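Local coordinates for dicer Related Helicase (Caenorhabditis elegans, PDB 6M6Q), which is a Dicer-related RNA helicase of the RIG-I-like family that probably hydrolyses ATP and works in RNA interference, represented here by its mostly helical N-terminal domain, at residues G160-E165 against F275-K280; N169-E174 against E287-G292. All coordinates share one frame; numbering follows the deposited sequence.

Contact 1. Residues G160-E165 against F275-K280; sequences GWLTAE and FKSNDK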
ATOM      1  N   GLY B 160      30.441 -12.175   6.033  1.00 88.43           N
ATOM      2  CA  GLY B 160      29.904 -13.263   5.200  1.00 90.49           C
ATOM      3  C   GLY B 160      28.605 -13.801   5.751  1.00 92.61           C
ATOM      4  O   GLY B 160      28.332 -15.000   5.538  1.00104.13           O
ATOM      5  N   TRP B 161      27.831 -12.961   6.445  1.00 88.42           N
ATOM      6  CA  TRP B 161      26.587 -13.370   7.155  1.00 77.93           C
ATOM      7  C   TRP B 161      25.555 -13.869   6.135  1.00 72.61           C
ATOM      8  O   TRP B 161      25.075 -13.066   5.361  1.00 77.67           O
ATOM      9  CB  TRP B 161      26.033 -12.216   7.985  1.00 84.73           C
ATOM     10  CG  TRP B 161      25.169 -12.669   9.117  1.00 92.54           C
ATOM     11  CD1 TRP B 161      23.806 -12.654   9.185  1.00 92.19           C
ATOM     12  CD2 TRP B 161      25.622 -13.251  10.346  1.00 95.43           C
ATOM     13  NE1 TRP B 161      23.385 -13.163  10.383  1.00 95.39           N
ATOM     14  CE2 TRP B 161      24.476 -13.542  11.113  1.00 93.46           C
ATOM     15  CE3 TRP B 161      26.881 -13.550  10.871  1.00 88.02           C
ATOM     16  CZ2 TRP B 161      24.558 -14.111  12.378  1.00 99.76           C
ATOM     17  CZ3 TRP B 161      26.963 -14.107  12.124  1.00 85.83           C
ATOM     18  CH2 TRP B 161      25.817 -14.386  12.866  1.00 98.89           C
ATOM     19  N   LEU B 162      25.224 -15.152   6.166  1.00 77.76           N
ATOM     20  CA  LEU B 162      24.394 -15.826   5.135  1.00 81.47           C
ATOM     21  C   LEU B 162      22.913 -15.484   5.363  1.00 86.49           C
ATOM     22  O   LEU B 162      22.123 -15.575   4.405  1.00 88.77           O
ATOM     23  CB  LEU B 162      24.659 -17.330   5.230  1.00 85.72           C
ATOM     24  CG  LEU B 162      23.735 -18.239   4.427  1.00 91.65           C
ATOM     25  CD1 LEU B 162      23.925 -18.038   2.931  1.00 93.72           C
ATOM     26  CD2 LEU B 162      23.979 -19.678   4.796  1.00 97.54           C
ATOM     27  N   THR B 163      22.550 -15.152   6.597  1.00 89.83           N
ATOM     28  CA  THR B 163      21.178 -14.763   6.984  1.00 77.96           C
ATOM     29  C   THR B 163      20.828 -13.451   6.291  1.00 70.83           C
ATOM     30  O   THR B 163      19.673 -13.278   5.917  1.00 66.87           O
ATOM     31  CB  THR B 163      21.058 -14.637   8.498  1.00 82.23           C
ATOM     32  OG1 THR B 163      20.835 -15.943   9.019  1.00 84.15           O
ATOM     33  CG2 THR B 163      19.949 -13.702   8.918  1.00 89.62           C
ATOM     34  N   ALA B 164      21.802 -12.551   6.166  1.00 67.10           N
ATOM     35  CA  ALA B 164      21.640 -11.220   5.541  1.00 68.90           C
ATOM     36  C   ALA B 164      21.325 -11.385   4.053  1.00 69.09           C
ATOM     37  O   ALA B 164      20.483 -10.637   3.561  1.00 82.21           O
ATOM     38  CB  ALA B 164      22.869 -10.373   5.757  1.00 64.35           C
ATOM     39  N   GLU B 165      21.968 -12.348   3.385  1.00 78.13           N
ATOM     40  CA  GLU B 165      21.791 -12.646   1.940  1.00 76.04           C
ATOM     41  C   GLU B 165      20.385 -13.191   1.702  1.00 72.97           C
ATOM     42  O   GLU B 165      19.712 -12.670   0.802  1.00 75.95           O
ATOM     43  CB  GLU B 165      22.852 -13.632   1.449  1.00 89.06           C
ATOM     44  CG  GLU B 165      22.697 -13.995  -0.028  1.00104.67           C
ATOM     45  CD  GLU B 165      23.405 -15.275  -0.485  1.00113.73           C
ATOM     46  OE1 GLU B 165      22.958 -15.874  -1.503  1.00117.15           O
ATOM     47  OE2 GLU B 165      24.398 -15.673   0.167  1.00117.00           O
ATOM     48  N   PHE B 275      19.760 -14.189  13.292  1.00 53.62           N
ATOM     49  CA  PHE B 275      19.758 -15.659  13.048  1.00 61.79           C
ATOM     50  C   PHE B 275      21.121 -16.106  12.476  1.00 64.90           C
ATOM     51  O   PHE B 275      21.678 -15.419  11.614  1.00 73.84           O
ATOM     52  CB  PHE B 275      18.636 -16.058  12.084  1.00 58.91           C
ATOM     53  CG  PHE B 275      17.224 -15.748  12.520  1.00 58.02           C
ATOM     54  CD1 PHE B 275      16.933 -15.256  13.792  1.00 58.01           C
ATOM     55  CD2 PHE B 275      16.173 -15.940  11.633  1.00 56.76           C
ATOM     56  CE1 PHE B 275      15.627 -14.971  14.156  1.00 55.64           C
ATOM     57  CE2 PHE B 275      14.866 -15.678  12.006  1.00 54.24           C
ATOM     58  CZ  PHE B 275      14.594 -15.193  13.263  1.00 59.48           C
ATOM     59  N   LYS B 276      21.659 -17.212  12.984  1.00 77.93           N
ATOM     60  CA  LYS B 276      22.962 -17.788  12.554  1.00 82.24           C
ATOM     61  C   LYS B 276      22.666 -18.902  11.565  1.00 80.85           C
ATOM     62  O   LYS B 276      21.979 -19.860  11.976  1.00 76.46           O
ATOM     63  CB  LYS B 276      23.743 -18.342  13.753  1.00 87.68           C
ATOM     64  CG  LYS B 276      24.260 -17.302  14.747  1.00 90.14           C
ATOM     65  CD  LYS B 276      24.729 -17.884  16.076  1.00 91.41           C
ATOM     66  CE  LYS B 276      24.697 -16.885  17.220  1.00 97.99           C
ATOM     67  NZ  LYS B 276      23.307 -16.589  17.656  1.00106.98           N
ATOM     68  N   SER B 277      23.112 -18.775  10.312  1.00 76.47           N
ATOM     69  CA  SER B 277      22.846 -19.791   9.262  1.00 83.74           C
ATOM     70  C   SER B 277      24.102 -20.080   8.427  1.00 85.82           C
ATOM     71  O   SER B 277      23.967 -20.814   7.416  1.00 89.45           O
ATOM     72  CB  SER B 277      21.648 -19.404   8.397  1.00 85.62           C
ATOM     73  OG  SER B 277      22.009 -18.500   7.355  1.00 87.51           O
ATOM     74  N   ASN B 278      25.293 -19.705   8.921  1.00 79.79           N
ATOM     75  CA  ASN B 278      26.579 -19.902   8.193  1.00 81.31           C
ATOM     76  C   ASN B 278      26.899 -21.409   8.117  1.00 82.14           C
ATOM     77  O   ASN B 278      27.182 -21.887   6.990  1.00 75.32           O
ATOM     78  CB  ASN B 278      27.716 -19.076   8.800  1.00 79.98           C
ATOM     79  CG  ASN B 278      27.643 -17.612   8.411  1.00 79.01           C
ATOM     80  OD1 ASN B 278      26.603 -17.138   7.960  1.00 74.59           O
ATOM     81  ND2 ASN B 278      28.743 -16.890   8.570  1.00 77.14           N
ATOM     82  N   ASP B 279      26.768 -22.135   9.237  1.00 87.79           N
ATOM     83  CA  ASP B 279      27.214 -23.551   9.382  1.00 93.29           C
ATOM     84  C   ASP B 279      26.235 -24.498   8.677  1.00 91.03           C
ATOM     85  O   ASP B 279      26.655 -25.623   8.350  1.00 98.39           O
ATOM     86  CB  ASP B 279      27.371 -23.943  10.854  1.00 94.33           C
ATOM     87  CG  ASP B 279      28.394 -23.103  11.595  1.00 93.95           C
ATOM     88  OD1 ASP B 279      29.463 -22.833  11.013  1.00 90.80           O
ATOM     89  OD2 ASP B 279      28.118 -22.733  12.751  1.00 92.72           O
ATOM     90  N   LYS B 280      24.989 -24.072   8.452  1.00 94.33           N
ATOM     91  CA  LYS B 280      23.909 -24.974   7.958  1.00104.05           C
ATOM     92  C   LYS B 280      23.921 -25.017   6.424  1.00104.82           C
ATOM     93  O   LYS B 280      23.050 -25.718   5.858  1.00106.00           O
ATOM     94  CB  LYS B 280      22.516 -24.557   8.434  1.00102.47           C
ATOM     95  CG  LYS B 280      22.444 -23.670   9.660  1.00103.60           C
ATOM     96  CD  LYS B 280      21.051 -23.152   9.888  1.00100.94           C
ATOM     97  CE  LYS B 280      20.270 -23.968  10.890  1.00100.83           C
ATOM     98  NZ  LYS B 280      20.465 -23.446  12.263  1.00104.50           N
TER
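Leu162 and Asn278 join 160-165 to the loop 275-280 by a backbone-to-side-chain hydrogen bond. The backbone N of Leu162 donates to OD1 of Asn278 at 3.0 Å. The bond is fairly straight, with 159° at the hydrogen. The donor lies only slightly tilted from the plane of the amide. Leu162 lies near the N-terminal end of helix 162-171, where the first backbone N-H groups have no carbonyl of an earlier turn to bind. The asparagine amide of the loop supplies an acceptor for this one.

Two more hydrogen bonds meet at Thr163. Its OG1 donates to Phe275 O at 2.8 Å and approaches from above the carbonyl plane. The same OG1 takes a weak bond from Ser277 OG at 3.3 Å. The hydroxyl is thus held by two bonds, as a relay between serine and carbonyl. With chi1 at -83°, OG1 of Thr163 sits beside its own backbone N and faces the loop, while CG2 lies anti to that N. The indole NE1 of Trp161 has a weak hydrogen bond to Ile273 O, just before the loop segment.

Looser packing surrounds these bonds. The Leu162 side chain lies alongside Ser277 and the Asn278 amide. On the other flank the indole of Trp161 reaches CG of Lys276 with CH2, at 3.8 Å, the two side chains crossing at a slant.

The contact therefore fastens the N-terminal end of helix 162-171 to the loop between helices 262-271 and 288-295. The ring of Phe275 turns away from it, against Ile215 and Leu216 of helix 210-221 and edge-to-face with Trp289 of helix 288-295.

Contact 2. Residues N169-E174 against E287-G292; sequences NKFYDE and EEWYYG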
ATOM      1  N   ASN B 169      17.268 -11.363  -0.411  1.00 60.64           N
ATOM      2  CA  ASN B 169      16.813 -12.152  -1.584  1.00 69.14           C
ATOM      3  C   ASN B 169      15.306 -12.409  -1.503  1.00 68.69           C
ATOM      4  O   ASN B 169      14.647 -12.293  -2.539  1.00 85.09           O
ATOM      5  CB  ASN B 169      17.574 -13.475  -1.715  1.00 77.77           C
ATOM      6  CG  ASN B 169      18.951 -13.331  -2.345  1.00 85.86           C
ATOM      7  OD1 ASN B 169      19.735 -14.275  -2.324  1.00 94.34           O
ATOM      8  ND2 ASN B 169      19.264 -12.157  -2.892  1.00 79.39           N
ATOM      9  N   LYS B 170      14.767 -12.723  -0.331  1.00 71.01           N
ATOM     10  CA  LYS B 170      13.353 -13.188  -0.232  1.00 74.72           C
ATOM     11  C   LYS B 170      12.415 -12.022   0.117  1.00 69.08           C
ATOM     12  O   LYS B 170      11.231 -12.143  -0.195  1.00 59.22           O
ATOM     13  CB  LYS B 170      13.217 -14.329   0.773  1.00 79.96           C
ATOM     14  CG  LYS B 170      14.171 -15.496   0.558  1.00 82.28           C
ATOM     15  CD  LYS B 170      13.500 -16.762   0.111  1.00 83.63           C
ATOM     16  CE  LYS B 170      14.262 -17.489  -0.973  1.00 86.66           C
ATOM     17  NZ  LYS B 170      13.341 -18.234  -1.864  1.00 93.66           N
ATOM     18  N   PHE B 171      12.912 -10.950   0.738  1.00 70.82           N
ATOM     19  CA  PHE B 171      12.061  -9.866   1.302  1.00 72.44           C
ATOM     20  C   PHE B 171      12.081  -8.615   0.409  1.00 68.96           C
ATOM     21  O   PHE B 171      11.322  -7.682   0.691  1.00 72.95           O
ATOM     22  CB  PHE B 171      12.500  -9.514   2.722  1.00 71.06           C
ATOM     23  CG  PHE B 171      12.085 -10.495   3.782  1.00 66.76           C
ATOM     24  CD1 PHE B 171      10.756 -10.832   3.965  1.00 65.28           C
ATOM     25  CD2 PHE B 171      13.017 -11.000   4.668  1.00 73.32           C
ATOM     26  CE1 PHE B 171      10.378 -11.694   4.982  1.00 67.37           C
ATOM     27  CE2 PHE B 171      12.635 -11.860   5.686  1.00 71.18           C
ATOM     28  CZ  PHE B 171      11.317 -12.204   5.840  1.00 65.47           C
ATOM     29  N   TYR B 172      12.907  -8.586  -0.633  1.00 68.45           N
ATOM     30  CA  TYR B 172      12.892  -7.497  -1.645  1.00 62.15           C
ATOM     31  C   TYR B 172      12.744  -8.091  -3.045  1.00 62.90           C
ATOM     32  O   TYR B 172      13.273  -9.184  -3.321  1.00 63.81           O
ATOM     33  CB  TYR B 172      14.133  -6.619  -1.522  1.00 54.23           C
ATOM     34  CG  TYR B 172      14.388  -6.029  -0.150  1.00 52.34           C
ATOM     35  CD1 TYR B 172      14.870  -6.817   0.884  1.00 52.72           C
ATOM     36  CD2 TYR B 172      14.309  -4.661   0.071  1.00 46.02           C
ATOM     37  CE1 TYR B 172      15.173  -6.283   2.128  1.00 48.83           C
ATOM     38  CE2 TYR B 172      14.635  -4.103   1.303  1.00 49.28           C
ATOM     39  CZ  TYR B 172      15.084  -4.921   2.334  1.00 50.59           C
ATOM     40  OH  TYR B 172      15.417  -4.409   3.562  1.00 50.30           O
ATOM     41  N   ASP B 173      11.974  -7.406  -3.883  1.00 71.26           N
ATOM     42  CA  ASP B 173      11.965  -7.591  -5.354  1.00 72.91           C
ATOM     43  C   ASP B 173      13.132  -6.798  -5.936  1.00 63.92           C
ATOM     44  O   ASP B 173      13.217  -5.575  -5.646  1.00 56.80           O
ATOM     45  CB  ASP B 173      10.632  -7.155  -5.960  1.00 78.89           C
ATOM     46  CG  ASP B 173      10.604  -7.274  -7.467  1.00 87.12           C
ATOM     47  OD1 ASP B 173      10.748  -6.238  -8.137  1.00 96.66           O
ATOM     48  OD2 ASP B 173      10.468  -8.404  -7.954  1.00 92.56           O
ATOM     49  N   GLU B 174      14.016  -7.478  -6.674  1.00 74.33           N
ATOM     50  CA  GLU B 174      15.264  -6.910  -7.273  1.00 82.57           C
ATOM     51  C   GLU B 174      14.942  -5.608  -8.043  1.00 76.74           C
ATOM     52  O   GLU B 174      15.668  -4.598  -7.816  1.00 62.25           O
ATOM     53  CB  GLU B 174      15.957  -7.977  -8.141  1.00 96.29           C
ATOM     54  CG  GLU B 174      17.081  -7.457  -9.052  1.00110.89           C
ATOM     55  CD  GLU B 174      18.345  -6.935  -8.374  1.00115.50           C
ATOM     56  OE1 GLU B 174      18.525  -7.167  -7.156  1.00122.67           O
ATOM     57  OE2 GLU B 174      19.154  -6.305  -9.074  1.00119.44           O
ATOM     58  N   GLU B 287      18.297 -21.915   4.890  1.00 93.13           N
ATOM     59  CA  GLU B 287      17.032 -21.163   4.673  1.00 86.69           C
ATOM     60  C   GLU B 287      15.880 -21.824   5.453  1.00 94.71           C
ATOM     61  O   GLU B 287      14.720 -21.491   5.164  1.00 94.84           O
ATOM     62  CB  GLU B 287      16.706 -21.091   3.181  1.00 85.56           C
ATOM     63  CG  GLU B 287      17.768 -20.396   2.351  1.00 88.88           C
ATOM     64  CD  GLU B 287      17.464 -20.315   0.861  1.00 88.41           C
ATOM     65  OE1 GLU B 287      16.961 -21.316   0.301  1.00 81.61           O
ATOM     66  OE2 GLU B 287      17.735 -19.246   0.258  1.00 83.45           O
ATOM     67  N   GLU B 288      16.196 -22.651   6.461  1.00105.86           N
ATOM     68  CA  GLU B 288      15.215 -23.365   7.328  1.00 99.80           C
ATOM     69  C   GLU B 288      14.350 -22.341   8.060  1.00 96.40           C
ATOM     70  O   GLU B 288      13.139 -22.619   8.234  1.00 86.81           O
ATOM     71  CB  GLU B 288      15.936 -24.245   8.351  1.00111.11           C
ATOM     72  CG  GLU B 288      15.250 -25.566   8.624  1.00122.61           C
ATOM     73  CD  GLU B 288      16.170 -26.659   9.152  1.00134.96           C
ATOM     74  OE1 GLU B 288      16.619 -26.554  10.321  1.00134.95           O
ATOM     75  OE2 GLU B 288      16.446 -27.609   8.392  1.00148.87           O
ATOM     76  N   TRP B 289      14.951 -21.210   8.478  1.00 84.36           N
ATOM     77  CA  TRP B 289      14.251 -20.129   9.216  1.00 79.89           C
ATOM     78  C   TRP B 289      13.182 -19.493   8.321  1.00 82.11           C
ATOM     79  O   TRP B 289      12.064 -19.223   8.839  1.00 74.81           O
ATOM     80  CB  TRP B 289      15.229 -19.091   9.775  1.00 75.34           C
ATOM     81  CG  TRP B 289      15.950 -18.248   8.772  1.00 76.33           C
ATOM     82  CD1 TRP B 289      17.246 -18.393   8.378  1.00 84.80           C
ATOM     83  CD2 TRP B 289      15.483 -17.031   8.159  1.00 75.35           C
ATOM     84  NE1 TRP B 289      17.609 -17.374   7.537  1.00 80.61           N
ATOM     85  CE2 TRP B 289      16.544 -16.532   7.374  1.00 79.76           C
ATOM     86  CE3 TRP B 289      14.276 -16.321   8.181  1.00 68.70           C
ATOM     87  CZ2 TRP B 289      16.425 -15.370   6.614  1.00 80.41           C
ATOM     88  CZ3 TRP B 289      14.162 -15.172   7.432  1.00 74.19           C
ATOM     89  CH2 TRP B 289      15.220 -14.710   6.654  1.00 78.92           C
ATOM     90  N   TYR B 290      13.494 -19.288   7.035  1.00 79.85           N
ATOM     91  CA  TYR B 290      12.592 -18.648   6.044  1.00 68.15           C
ATOM     92  C   TYR B 290      11.395 -19.566   5.786  1.00 65.87           C
ATOM     93  O   TYR B 290      10.256 -19.082   5.853  1.00 67.77           O
ATOM     94  CB  TYR B 290      13.344 -18.283   4.759  1.00 71.03           C
ATOM     95  CG  TYR B 290      12.441 -17.834   3.637  1.00 76.33           C
ATOM     96  CD1 TYR B 290      12.145 -18.676   2.572  1.00 77.36           C
ATOM     97  CD2 TYR B 290      11.752 -16.641   3.722  1.00 82.29           C
ATOM     98  CE1 TYR B 290      11.263 -18.298   1.574  1.00 76.81           C
ATOM     99  CE2 TYR B 290      10.868 -16.245   2.731  1.00 87.44           C
ATOM    100  CZ  TYR B 290      10.625 -17.075   1.650  1.00 84.47           C
ATOM    101  OH  TYR B 290       9.751 -16.695   0.671  1.00 89.19           O
ATOM    102  N   TYR B 291      11.638 -20.854   5.526  1.00 67.84           N
ATOM    103  CA  TYR B 291      10.571 -21.852   5.257  1.00 68.82           C
ATOM    104  C   TYR B 291       9.803 -22.112   6.561  1.00 70.85           C
ATOM    105  O   TYR B 291       8.607 -22.391   6.487  1.00 78.74           O
ATOM    106  CB  TYR B 291      11.155 -23.112   4.599  1.00 72.28           C
ATOM    107  CG  TYR B 291      11.754 -22.867   3.235  1.00 78.79           C
ATOM    108  CD1 TYR B 291      11.031 -22.213   2.249  1.00 92.27           C
ATOM    109  CD2 TYR B 291      13.056 -23.244   2.933  1.00 83.36           C
ATOM    110  CE1 TYR B 291      11.581 -21.937   1.005  1.00 90.81           C
ATOM    111  CE2 TYR B 291      13.623 -22.973   1.693  1.00 84.09           C
ATOM    112  CZ  TYR B 291      12.882 -22.313   0.726  1.00 89.78           C
ATOM    113  OH  TYR B 291      13.413 -22.048  -0.505  1.00 88.90           O
ATOM    114  N   GLY B 292      10.461 -21.960   7.714  1.00 72.98           N
ATOM    115  CA  GLY B 292       9.829 -22.029   9.051  1.00 80.14           C
ATOM    116  C   GLY B 292       8.814 -20.912   9.265  1.00 78.65           C
ATOM    117  O   GLY B 292       7.772 -21.167   9.896  1.00 88.78           O
TER
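Lys170 and Tyr290 mark the nearest backbone approach, with their CA atoms 8.4 Å apart. Segment 169-174 carries the later part of helix 162-171 and the chain that leaves it. Segment 287-292 is the N-cap and first turn of helix 288-295. Glu287 holds the N-cap position, and its O accepts the backbone N of Tyr291 at 3.2 Å. The backbones stay well apart, and the space between is bridged by side chains.

Lys170 lies with its aliphatic chain over one face of the Tyr290 ring, which would fit a CH-pi contact, although CD is modelled too close to the ring to trust. CB of Lys170 sits at 3.6 Å from Tyr290 CE2. The chain is bent at chi2, chi3 and chi4, which carries NZ on past the ring. NZ ends 4.0 Å from Tyr291 OH and 5.0 Å from Glu287 OE2. The opposite charges are near but not in contact, so any attraction is probably modest.

This is helix-to-helix packing in a domain built of helices and loops, without strands, made through aromatic residues and one long lysine. With an alanine at Tyr290 the ring under Lys170 is gone; its chain would probably be freer to turn, and a gap is likely to open beside Leu310 of helix 301-310.

Phe171 makes the other apolar contact. Its CE2 meets Trp289 CH2 at 4.0 Å, coming at the edge of the indole and near its plane. With CG of Trp289 set between its backbone N and carbonyl carbon (chi1 68°), the six-membered ring of the indole points to Phe171. The indole has Tyr290 CB over one face, and it also touches Thr166 of helix 162-171. Both Phe171 and Trp289 rest on Ile272, and Phe171 packs edge-to-face with Phe167.

Along the chain, residues 160-165 come first and 169-174 follow within the same helical region. The chain then runs through a long excursion, about half of it helix. It returns at 275-280, where contact 1 closes a loop of 109 intervening residues. Residues 287-292 come next, and contact 2 closes a second loop of 112. The segments alternate, so the two loops cross. Their centres lie about 12 Å apart. Helix 162-171 serves both: its beginning holds the loop after helix 262-271, and its later part faces helix 288-295. The contacts join directly, with Thr163 OG1 of contact 1 lying 3.8 Å from Trp289 NE1 of contact 2, as packing.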